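Long-range contacts in leucine--trna ligase (Agrobacterium radiobacter, PDB 5AH5), which probably joins leucine to its cognate tRNA at the expense of ATP, as a class I aminoacyl-tRNA synthetase: residues 75-80 with 122-127; 93-98 with 421-426; 126-131 with 446-451. One frame throughout, in Å; residues are numbered along the deposited sequence.

Contact 1: residues 75-80 with 122-127; sequences MGWDSF and ELATCS. With LSS (5'-O-(L-leucylsulfamoyl)adenosine), chain I.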
loop_
_atom_site.group_PDB
_atom_site.type_symbol
_atom_site.label_atom_id
_atom_site.label_comp_id
_atom_site.label_asym_id
_atom_site.label_seq_id
_atom_site.Cartn_x
_atom_site.Cartn_y
_atom_site.Cartn_z
ATOM N N MET B 75 -12.703 8.229 3.369
ATOM C CA MET B 75 -12.891 6.822 3.688
ATOM C C MET B 75 -14.150 6.330 2.926
ATOM O O MET B 75 -15.125 7.051 2.669
ATOM C CB MET B 75 -13.065 6.591 5.214
ATOM C CG MET B 75 -13.389 5.119 5.640
ATOM S SD MET B 75 -12.215 3.933 5.018
ATOM C CE MET B 75 -10.697 4.537 5.844
ATOM N N GLY B 76 -14.086 5.091 2.547
ATOM C CA GLY B 76 -15.175 4.477 1.806
ATOM C C GLY B 76 -14.940 2.975 1.884
ATOM O O GLY B 76 -14.126 2.502 2.697
ATOM N N TRP B 77 -15.652 2.240 1.058
ATOM C CA TRP B 77 -15.972 0.830 1.348
ATOM C C TRP B 77 -15.658 -0.013 0.135
ATOM O O TRP B 77 -16.219 0.214 -0.926
ATOM C CB TRP B 77 -17.445 0.761 1.723
ATOM C CG TRP B 77 -17.743 1.789 2.799
ATOM C CD1 TRP B 77 -18.453 2.935 2.646
ATOM C CD2 TRP B 77 -17.186 1.846 4.129
ATOM N NE1 TRP B 77 -18.531 3.612 3.819
ATOM C CE2 TRP B 77 -17.730 2.980 4.754
ATOM C CE3 TRP B 77 -16.311 1.036 4.855
ATOM C CZ2 TRP B 77 -17.384 3.359 6.052
ATOM C CZ3 TRP B 77 -15.987 1.395 6.193
ATOM C CH2 TRP B 77 -16.517 2.547 6.770
ATOM N N ASP B 78 -14.735 -0.961 0.288
ATOM C CA ASP B 78 -14.393 -1.943 -0.765
ATOM C C ASP B 78 -15.432 -3.106 -0.607
ATOM O O ASP B 78 -15.202 -4.075 0.085
ATOM C CB ASP B 78 -12.952 -2.372 -0.585
ATOM C CG ASP B 78 -12.280 -2.854 -1.854
ATOM O OD1 ASP B 78 -12.916 -2.901 -2.913
ATOM O OD2 ASP B 78 -11.043 -3.163 -1.791
ATOM N N SER B 79 -16.590 -2.991 -1.290
ATOM C CA SER B 79 -17.716 -3.735 -0.942
ATOM C C SER B 79 -18.202 -4.777 -1.963
ATOM O O SER B 79 -19.201 -5.386 -1.699
ATOM C CB SER B 79 -18.818 -2.749 -0.494
ATOM O OG SER B 79 -18.906 -1.656 -1.339
ATOM N N PHE B 80 -17.516 -4.968 -3.096
ATOM C CA PHE B 80 -17.839 -5.973 -4.078
ATOM C C PHE B 80 -16.790 -7.112 -4.078
ATOM O O PHE B 80 -15.694 -7.008 -3.481
ATOM C CB PHE B 80 -17.870 -5.379 -5.507
ATOM C CG PHE B 80 -19.282 -4.969 -6.037
ATOM C CD1 PHE B 80 -20.449 -5.651 -5.706
ATOM C CD2 PHE B 80 -19.380 -3.949 -6.975
ATOM C CE1 PHE B 80 -21.690 -5.276 -6.226
ATOM C CE2 PHE B 80 -20.603 -3.610 -7.537
ATOM C CZ PHE B 80 -21.757 -4.252 -7.165
ATOM N N GLU B 122 -17.273 10.195 1.078
ATOM C CA GLU B 122 -17.449 8.757 1.161
ATOM C C GLU B 122 -17.971 8.129 -0.131
ATOM O O GLU B 122 -18.712 8.754 -0.879
ATOM C CB GLU B 122 -18.418 8.465 2.313
ATOM C CG GLU B 122 -18.763 6.998 2.631
ATOM C CD GLU B 122 -19.779 6.901 3.748
ATOM O OE1 GLU B 122 -20.310 7.936 4.218
ATOM O OE2 GLU B 122 -20.039 5.783 4.262
ATOM N N LEU B 123 -17.535 6.909 -0.408
ATOM C CA LEU B 123 -18.064 6.118 -1.500
ATOM C C LEU B 123 -18.129 4.656 -1.117
ATOM O O LEU B 123 -17.582 4.209 -0.095
ATOM C CB LEU B 123 -17.239 6.262 -2.779
ATOM C CG LEU B 123 -15.744 5.948 -2.677
ATOM C CD1 LEU B 123 -15.470 4.422 -2.745
ATOM C CD2 LEU B 123 -14.925 6.606 -3.770
ATOM N N ALA B 124 -18.850 3.904 -1.934
ATOM C CA ALA B 124 -18.929 2.461 -1.752
ATOM C C ALA B 124 -18.877 1.868 -3.144
ATOM O O ALA B 124 -19.638 2.297 -3.999
ATOM C CB ALA B 124 -20.211 2.146 -1.057
ATOM N N THR B 125 -18.015 0.888 -3.381
ATOM C CA THR B 125 -17.848 0.430 -4.727
ATOM C C THR B 125 -19.133 -0.323 -5.276
ATOM O O THR B 125 -19.226 -0.540 -6.441
ATOM C CB THR B 125 -16.630 -0.433 -4.864
ATOM O OG1 THR B 125 -16.788 -1.584 -4.063
ATOM C CG2 THR B 125 -15.282 0.371 -4.324
ATOM N N CYS B 126 -20.055 -0.666 -4.418
ATOM C CA CYS B 126 -21.261 -1.395 -4.821
ATOM C C CYS B 126 -22.393 -0.431 -5.135
ATOM O O CYS B 126 -23.430 -0.872 -5.587
ATOM C CB CYS B 126 -21.684 -2.392 -3.748
ATOM S SG CYS B 126 -22.089 -1.712 -2.146
ATOM N N SER B 127 -22.224 0.871 -4.909
ATOM C CA SER B 127 -23.339 1.762 -5.140
ATOM C C SER B 127 -23.542 1.989 -6.646
ATOM O O SER B 127 -22.552 1.956 -7.474
ATOM C CB SER B 127 -23.154 3.066 -4.353
ATOM O OG SER B 127 -22.176 3.806 -5.051
HETATM C C1 LSS I . -8.187 -4.580 1.960
HETATM N N1 LSS I . -2.759 -5.528 11.205
HETATM O O1 LSS I . -7.116 -5.132 2.078
HETATM S S1 LSS I . -8.821 -5.075 4.290
HETATM C C2 LSS I . -2.427 -4.452 10.494
HETATM N N2 LSS I . -9.075 -4.501 2.934
HETATM O O2 LSS I . -3.296 -4.205 5.640
HETATM N N3 LSS I . -3.136 -4.030 9.424
HETATM O O3 LSS I . -4.107 -1.751 4.678
HETATM C C4 LSS I . -4.238 -4.731 9.065
HETATM N N4 LSS I . -10.005 -3.645 0.524
HETATM O O4 LSS I . -6.256 -2.771 6.963
HETATM C C5 LSS I . -4.581 -5.910 9.715
HETATM O O5 LSS I . -7.582 -4.293 4.926
HETATM C C6 LSS I . -3.809 -6.322 10.788
HETATM N N6 LSS I . -4.176 -7.441 11.465
HETATM C C7 LSS I . -7.810 -2.182 -1.131
HETATM N N7 LSS I . -5.684 -6.414 9.104
HETATM C C8 LSS I . -5.994 -5.600 8.058
HETATM C C9 LSS I . -7.653 -2.814 0.254
HETATM N N9 LSS I . -5.119 -4.560 8.067
HETATM C CA LSS I . -8.565 -3.997 0.629
HETATM C C10 LSS I . -7.319 -3.181 -2.191
HETATM C C11 LSS I . -7.051 -0.808 -1.130
HETATM O O1A LSS I . -8.447 -6.489 4.430
HETATM C C21 LSS I . -5.031 -3.468 7.118
HETATM C C22 LSS I . -4.664 -3.936 5.753
HETATM C C23 LSS I . -5.120 -2.778 4.863
HETATM C C24 LSS I . -6.324 -2.283 5.637
HETATM C C25 LSS I . -7.637 -2.886 5.135
HETATM O O2A LSS I . -9.892 -4.778 5.218
HETATM O O HOH W 1 -14.927 -3.853 -4.305
#
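Trp77 and Ala124 lie at the centre of two irregular segments whose touching parts run side by side in the same direction and are joined there by a single parallel beta bridge, their CA atoms 4.6 Å apart. The bridge has one weak bond, from Trp77 N to Leu123 O, and one good one, from Thr125 N to Trp77 O, which is nearly straight at 163°. Gly76 CA lies 3.1 Å from Leu123 O, a close approach of the two backbones. Beyond the bridge the chain 122-127 folds into a type I turn from Ala124 to Ser127.

The indole of Trp77 presents its N-H edge to Glu122. Extended beyond CG, the glutamate side chain brings OE2 to 2.7 Å from Trp77 NE1, in the indole plane, and accepts on its anti lone pair with the carboxylate turned 65° from the ring. The other oxygen, OE1, forms a salt bridge with Lys107 of helix 95-112. Thr125 OG1, held between its own backbone N and carbonyl carbon (chi1 63°), accepts from Ser79 N at 3.1 Å. Trp77 O has a second donor besides Thr125 N: Ser79 OG, 3.3 Å away and above the carbonyl plane. Further along, Phe80 receives Cys126 CA over one face, 3.8 Å from the ring centroid, a CH-pi contact.

The CB of Asp78 points away from 122-127, and its carboxylate reaches the ligand and a water. OD2 accepts from the leucyl amino nitrogen N4 of the bound analogue at 2.6 Å, while OD1 takes a bond from the water, which also meets Phe80 N and Thr125 OG1. The segment 122-127 therefore acts as a second shell that bonds to the backbone on both sides of Asp78, consistent with a carboxylate that receives the leucine amino group, which is probably protonated.

Contact 2: residues 93-98 with 421-426; sequences THPAKF and RYWGCP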
loop_
_atom_site.group_PDB
_atom_site.type_symbol
_atom_site.label_atom_id
_atom_site.label_comp_id
_atom_site.label_asym_id
_atom_site.label_seq_id
_atom_site.Cartn_x
_atom_site.Cartn_y
_atom_site.Cartn_z
ATOM N N THR B 93 -26.862 -14.374 4.675
ATOM C CA THR B 93 -27.643 -13.199 4.236
ATOM C C THR B 93 -27.289 -12.780 2.852
ATOM O O THR B 93 -26.228 -13.147 2.311
ATOM C CB THR B 93 -27.557 -12.040 5.215
ATOM O OG1 THR B 93 -26.174 -11.752 5.494
ATOM C CG2 THR B 93 -28.235 -12.368 6.441
ATOM N N HIS B 94 -28.196 -12.047 2.200
ATOM C CA HIS B 94 -27.863 -11.522 0.840
ATOM C C HIS B 94 -26.637 -10.541 1.017
ATOM O O HIS B 94 -26.567 -9.839 2.028
ATOM C CB HIS B 94 -29.099 -10.739 0.303
ATOM C CG HIS B 94 -28.976 -10.301 -1.131
ATOM N ND1 HIS B 94 -28.196 -9.232 -1.503
ATOM C CD2 HIS B 94 -29.563 -10.747 -2.270
ATOM C CE1 HIS B 94 -28.278 -9.046 -2.808
ATOM N NE2 HIS B 94 -29.094 -9.965 -3.301
ATOM N N PRO B 95 -25.686 -10.537 0.081
ATOM C CA PRO B 95 -24.504 -9.696 0.235
ATOM C C PRO B 95 -24.765 -8.196 0.221
ATOM O O PRO B 95 -23.935 -7.505 0.758
ATOM C CB PRO B 95 -23.641 -10.041 -0.953
ATOM C CG PRO B 95 -24.584 -10.673 -1.957
ATOM C CD PRO B 95 -25.625 -11.350 -1.135
ATOM N N ALA B 96 -25.873 -7.707 -0.386
ATOM C CA ALA B 96 -26.275 -6.333 -0.261
ATOM C C ALA B 96 -26.611 -5.953 1.134
ATOM O O ALA B 96 -26.197 -4.862 1.611
ATOM C CB ALA B 96 -27.444 -5.932 -1.228
ATOM N N LYS B 97 -27.383 -6.792 1.798
ATOM C CA LYS B 97 -27.757 -6.575 3.168
ATOM C C LYS B 97 -26.504 -6.749 4.106
ATOM O O LYS B 97 -26.332 -6.044 5.120
ATOM C CB LYS B 97 -28.836 -7.586 3.545
ATOM C CG LYS B 97 -30.084 -7.598 2.663
ATOM C CD LYS B 97 -31.196 -6.750 3.263
ATOM C CE LYS B 97 -32.518 -7.082 2.572
ATOM N NZ LYS B 97 -33.663 -6.993 3.514
ATOM N N PHE B 98 -25.647 -7.695 3.772
ATOM C CA PHE B 98 -24.501 -8.007 4.669
ATOM C C PHE B 98 -23.517 -6.824 4.566
ATOM O O PHE B 98 -23.077 -6.313 5.548
ATOM C CB PHE B 98 -23.827 -9.343 4.314
ATOM C CG PHE B 98 -22.668 -9.694 5.213
ATOM C CD1 PHE B 98 -21.397 -9.229 4.925
ATOM C CD2 PHE B 98 -22.857 -10.475 6.350
ATOM C CE1 PHE B 98 -20.319 -9.540 5.745
ATOM C CE2 PHE B 98 -21.762 -10.819 7.176
ATOM C CZ PHE B 98 -20.514 -10.351 6.868
ATOM N N ARG B 421 -19.341 -14.753 -10.985
ATOM C CA ARG B 421 -19.877 -14.462 -9.654
ATOM C C ARG B 421 -20.965 -13.406 -9.744
ATOM O O ARG B 421 -20.900 -12.582 -10.597
ATOM C CB ARG B 421 -18.710 -13.912 -8.835
ATOM C CG ARG B 421 -17.809 -15.018 -8.373
ATOM C CD ARG B 421 -18.420 -15.342 -7.047
ATOM N NE ARG B 421 -17.787 -16.448 -6.544
ATOM C CZ ARG B 421 -17.581 -16.681 -5.252
ATOM N NH1 ARG B 421 -18.042 -15.911 -4.263
ATOM N NH2 ARG B 421 -16.930 -17.760 -4.993
ATOM N N TYR B 422 -21.919 -13.474 -8.836
ATOM C CA TYR B 422 -22.982 -12.514 -8.688
ATOM C C TYR B 422 -22.500 -11.122 -8.150
ATOM O O TYR B 422 -22.845 -10.067 -8.720
ATOM C CB TYR B 422 -24.019 -13.059 -7.709
ATOM C CG TYR B 422 -25.132 -12.101 -7.333
ATOM C CD1 TYR B 422 -26.195 -11.801 -8.211
ATOM C CD2 TYR B 422 -25.186 -11.540 -6.086
ATOM C CE1 TYR B 422 -27.224 -10.928 -7.833
ATOM C CE2 TYR B 422 -26.153 -10.639 -5.736
ATOM C CZ TYR B 422 -27.211 -10.360 -6.621
ATOM O OH TYR B 422 -28.200 -9.478 -6.226
ATOM N N TRP B 423 -21.700 -11.130 -7.076
ATOM C CA TRP B 423 -21.540 -9.933 -6.262
ATOM C C TRP B 423 -20.317 -9.187 -6.739
ATOM O O TRP B 423 -19.203 -9.310 -6.169
ATOM C CB TRP B 423 -21.545 -10.277 -4.782
ATOM C CG TRP B 423 -21.556 -9.066 -3.929
ATOM C CD1 TRP B 423 -20.519 -8.644 -3.101
ATOM C CD2 TRP B 423 -22.599 -8.079 -3.809
ATOM N NE1 TRP B 423 -20.887 -7.494 -2.480
ATOM C CE2 TRP B 423 -22.136 -7.103 -2.914
ATOM C CE3 TRP B 423 -23.882 -7.902 -4.414
ATOM C CZ2 TRP B 423 -22.912 -5.992 -2.541
ATOM C CZ3 TRP B 423 -24.656 -6.791 -4.060
ATOM C CH2 TRP B 423 -24.159 -5.829 -3.153
ATOM N N GLY B 424 -20.518 -8.500 -7.863
ATOM C CA GLY B 424 -19.501 -7.583 -8.441
ATOM C C GLY B 424 -20.138 -6.708 -9.487
ATOM O O GLY B 424 -21.357 -6.827 -9.821
ATOM N N CYS B 425 -19.330 -5.871 -10.068
ATOM C CA CYS B 425 -19.837 -4.878 -11.032
ATOM C C CYS B 425 -20.177 -5.556 -12.357
ATOM O O CYS B 425 -19.283 -6.150 -12.958
ATOM C CB CYS B 425 -18.762 -3.833 -11.271
ATOM S SG CYS B 425 -19.319 -2.485 -12.308
ATOM N N PRO B 426 -21.450 -5.438 -12.863
ATOM C CA PRO B 426 -21.691 -6.048 -14.146
ATOM C C PRO B 426 -20.840 -5.516 -15.259
ATOM O O PRO B 426 -20.476 -4.345 -15.241
ATOM C CB PRO B 426 -23.215 -5.820 -14.392
ATOM C CG PRO B 426 -23.779 -5.633 -13.032
ATOM C CD PRO B 426 -22.692 -4.923 -12.266
#
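His94 and Tyr422 both carry their rings trans to the backbone N (chi1 -173° for the histidine), and these torsions swing the two side chains across the gap until they meet at about a right angle. Trp423 has the same first torsion, which lays its indole beside Pro95 at the start of helix 95-112.

Pro95 sets CB and CG against one face of the indole: CB sits over the five-membered ring, 3.7 Å from the centroid and only 12° off the normal, a clear CH-pi contact. Ala96 N lies over the same face, offset toward the rim, and Ala96 CA is 3.6 Å from Trp423 CH2. Indole NE1 bonds to Ser79 O, and Phe80 meets the tryptophan edge-to-face.

The imidazole of His94 works at two edges. ND1 accepts from Ala96 N at 3.0 Å, nearly in the ring plane, which makes the histidine the N-cap of the helix. NE2 gives a weak, bent bond (132°) to Tyr422 OH at 3.1 Å and another weak one to Asp451 O. The tyrosine hydroxyl has its stronger partner in Pro450 O.

With ND1 accepting and NE2 donating, a neutral imidazole protonated on NE2 would account for both roles. One ring thus caps the helix and reaches Tyr422 weakly, and apolar packing of Pro95 and Ala96 on the indole accompanies it.

Contact 3: residues 126-131 with 446-451; sequences CSPTYV and PILLPD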
loop_
_atom_site.group_PDB
_atom_site.type_symbol
_atom_site.label_atom_id
_atom_site.label_comp_id
_atom_site.label_asym_id
_atom_site.label_seq_id
_atom_site.Cartn_x
_atom_site.Cartn_y
_atom_site.Cartn_z
ATOM N N CYS B 126 -20.055 -0.666 -4.418
ATOM C CA CYS B 126 -21.261 -1.395 -4.821
ATOM C C CYS B 126 -22.393 -0.431 -5.135
ATOM O O CYS B 126 -23.430 -0.872 -5.587
ATOM C CB CYS B 126 -21.684 -2.392 -3.748
ATOM S SG CYS B 126 -22.089 -1.712 -2.146
ATOM N N SER B 127 -22.224 0.871 -4.909
ATOM C CA SER B 127 -23.339 1.762 -5.140
ATOM C C SER B 127 -23.542 1.989 -6.646
ATOM O O SER B 127 -22.552 1.956 -7.474
ATOM C CB SER B 127 -23.154 3.066 -4.353
ATOM O OG SER B 127 -22.176 3.806 -5.051
ATOM N N PRO B 128 -24.836 2.195 -7.059
ATOM C CA PRO B 128 -25.056 2.443 -8.469
ATOM C C PRO B 128 -24.244 3.562 -8.999
ATOM O O PRO B 128 -23.768 3.500 -10.164
ATOM C CB PRO B 128 -26.556 2.769 -8.534
ATOM C CG PRO B 128 -27.141 1.939 -7.404
ATOM C CD PRO B 128 -26.107 2.122 -6.325
ATOM N N THR B 129 -24.051 4.602 -8.208
ATOM C CA THR B 129 -23.194 5.700 -8.743
ATOM C C THR B 129 -21.754 5.274 -9.099
ATOM O O THR B 129 -21.217 5.588 -10.177
ATOM C CB THR B 129 -23.257 6.951 -7.838
ATOM O OG1 THR B 129 -22.684 8.026 -8.575
ATOM C CG2 THR B 129 -22.548 6.704 -6.494
ATOM N N TYR B 130 -21.151 4.444 -8.249
ATOM C CA TYR B 130 -19.817 3.888 -8.546
ATOM C C TYR B 130 -19.835 2.935 -9.694
ATOM O O TYR B 130 -18.979 2.993 -10.617
ATOM C CB TYR B 130 -19.247 3.226 -7.293
ATOM C CG TYR B 130 -17.752 3.101 -7.342
ATOM C CD1 TYR B 130 -17.151 2.028 -7.966
ATOM C CD2 TYR B 130 -16.938 4.056 -6.729
ATOM C CE1 TYR B 130 -15.772 1.889 -7.979
ATOM C CE2 TYR B 130 -15.535 3.958 -6.765
ATOM C CZ TYR B 130 -14.956 2.886 -7.373
ATOM O OH TYR B 130 -13.593 2.776 -7.396
ATOM N N VAL B 131 -20.865 2.081 -9.741
ATOM C CA VAL B 131 -20.994 1.164 -10.888
ATOM C C VAL B 131 -21.086 1.894 -12.218
ATOM O O VAL B 131 -20.440 1.514 -13.212
ATOM C CB VAL B 131 -22.272 0.271 -10.664
ATOM C CG1 VAL B 131 -22.614 -0.535 -11.880
ATOM C CG2 VAL B 131 -22.062 -0.651 -9.504
ATOM N N PRO B 446 -26.380 2.806 -15.467
ATOM C CA PRO B 446 -25.646 1.598 -15.217
ATOM C C PRO B 446 -26.456 0.315 -15.401
ATOM O O PRO B 446 -27.635 0.314 -15.107
ATOM C CB PRO B 446 -25.303 1.720 -13.706
ATOM C CG PRO B 446 -26.486 2.437 -13.182
ATOM C CD PRO B 446 -26.872 3.432 -14.245
ATOM N N ILE B 447 -25.779 -0.770 -15.810
ATOM C CA ILE B 447 -26.338 -2.122 -15.664
ATOM C C ILE B 447 -26.151 -2.572 -14.211
ATOM O O ILE B 447 -25.016 -2.838 -13.743
ATOM C CB ILE B 447 -25.685 -3.091 -16.653
ATOM C CG1 ILE B 447 -25.849 -2.592 -18.099
ATOM C CG2 ILE B 447 -26.321 -4.464 -16.507
ATOM C CD1 ILE B 447 -27.230 -2.052 -18.426
ATOM N N LEU B 448 -27.235 -2.557 -13.475
ATOM C CA LEU B 448 -27.280 -3.016 -12.111
ATOM C C LEU B 448 -27.608 -4.510 -11.988
ATOM O O LEU B 448 -28.342 -5.062 -12.805
ATOM C CB LEU B 448 -28.314 -2.217 -11.322
ATOM C CG LEU B 448 -28.043 -0.700 -11.318
ATOM C CD1 LEU B 448 -29.097 -0.078 -10.418
ATOM C CD2 LEU B 448 -26.607 -0.419 -10.797
ATOM N N LEU B 449 -27.131 -5.105 -10.889
ATOM C CA LEU B 449 -27.439 -6.466 -10.573
ATOM C C LEU B 449 -28.914 -6.663 -10.395
ATOM O O LEU B 449 -29.538 -5.807 -9.799
ATOM C CB LEU B 449 -26.785 -6.864 -9.256
ATOM C CG LEU B 449 -25.269 -7.026 -9.341
ATOM C CD1 LEU B 449 -24.694 -7.271 -7.958
ATOM C CD2 LEU B 449 -24.844 -8.070 -10.340
ATOM N N PRO B 450 -29.436 -7.875 -10.697
ATOM C CA PRO B 450 -30.826 -8.121 -10.263
ATOM C C PRO B 450 -30.843 -8.243 -8.744
ATOM O O PRO B 450 -29.832 -8.672 -8.202
ATOM C CB PRO B 450 -31.164 -9.486 -10.929
ATOM C CG PRO B 450 -29.862 -10.172 -11.038
ATOM C CD PRO B 450 -28.808 -9.094 -11.254
ATOM N N ASP B 451 -31.918 -7.866 -8.049
ATOM C CA ASP B 451 -31.971 -8.028 -6.605
ATOM C C ASP B 451 -31.863 -9.452 -6.074
ATOM O O ASP B 451 -31.361 -9.632 -4.955
ATOM C CB ASP B 451 -33.226 -7.432 -5.993
ATOM C CG ASP B 451 -33.136 -5.919 -5.841
ATOM O OD1 ASP B 451 -32.320 -5.317 -6.546
ATOM O OD2 ASP B 451 -33.917 -5.347 -5.058
#
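Pro446, which follows a cis peptide bond, opens the contact by setting its ring against the first turn of helix 128-143. Its CB lies 4.0 Å from Val131 CG1, the two side chains crossing at about a right angle, and its CG comes near Pro128 O.

The CB of Ile447 points away from the helix, and its side chain packs on Pro426 and Trp468. It offers its backbone instead: the carbonyl O of Ile447 is 3.8 Å from Val131 CG1. Val131 has this methyl trans to its backbone N (chi1 171°), a setting that places CG1 within reach of Pro446, Ile447 and Leu448 together. The amide of Ile447 is bonded to Gln135, one turn further along the helix.

Leu448 reaches Pro128 and Val131 with its methyls. Its CD2 touches Pro128 CB at 3.9 Å and Val131 CG1 at 4.1 Å, while CD1 meets the proline at CG.

The whole is an apolar, partly buried seam in which the irregular loop between strand 438-439 and helix 466-469 lies against the N-terminal turn of helix 128-143, N-capped by Ser127, joining two distant parts of the class I synthetase sequence.

How the contacts relate
The three contacts sit close together on one side of the chain's centre, with centres 10 to 13 Å apart. Residues 75-80, 93-98 and 122-131 come early in the chain; 421-426 and 446-451 follow, the first of them some 290 residues after 131. Contacts 1 and 3 share Cys126 and Ser127 just before helix 128-143, whereas contact 2 includes the start of helix 95-112, the helix before it in the chain. Phe80 of contact 1 packs on Gly424 of contact 2 and on Val131 and Leu449 of contact 3, so that distant parts of the sequence meet beside the leucine pocket, which contact 1 reaches directly.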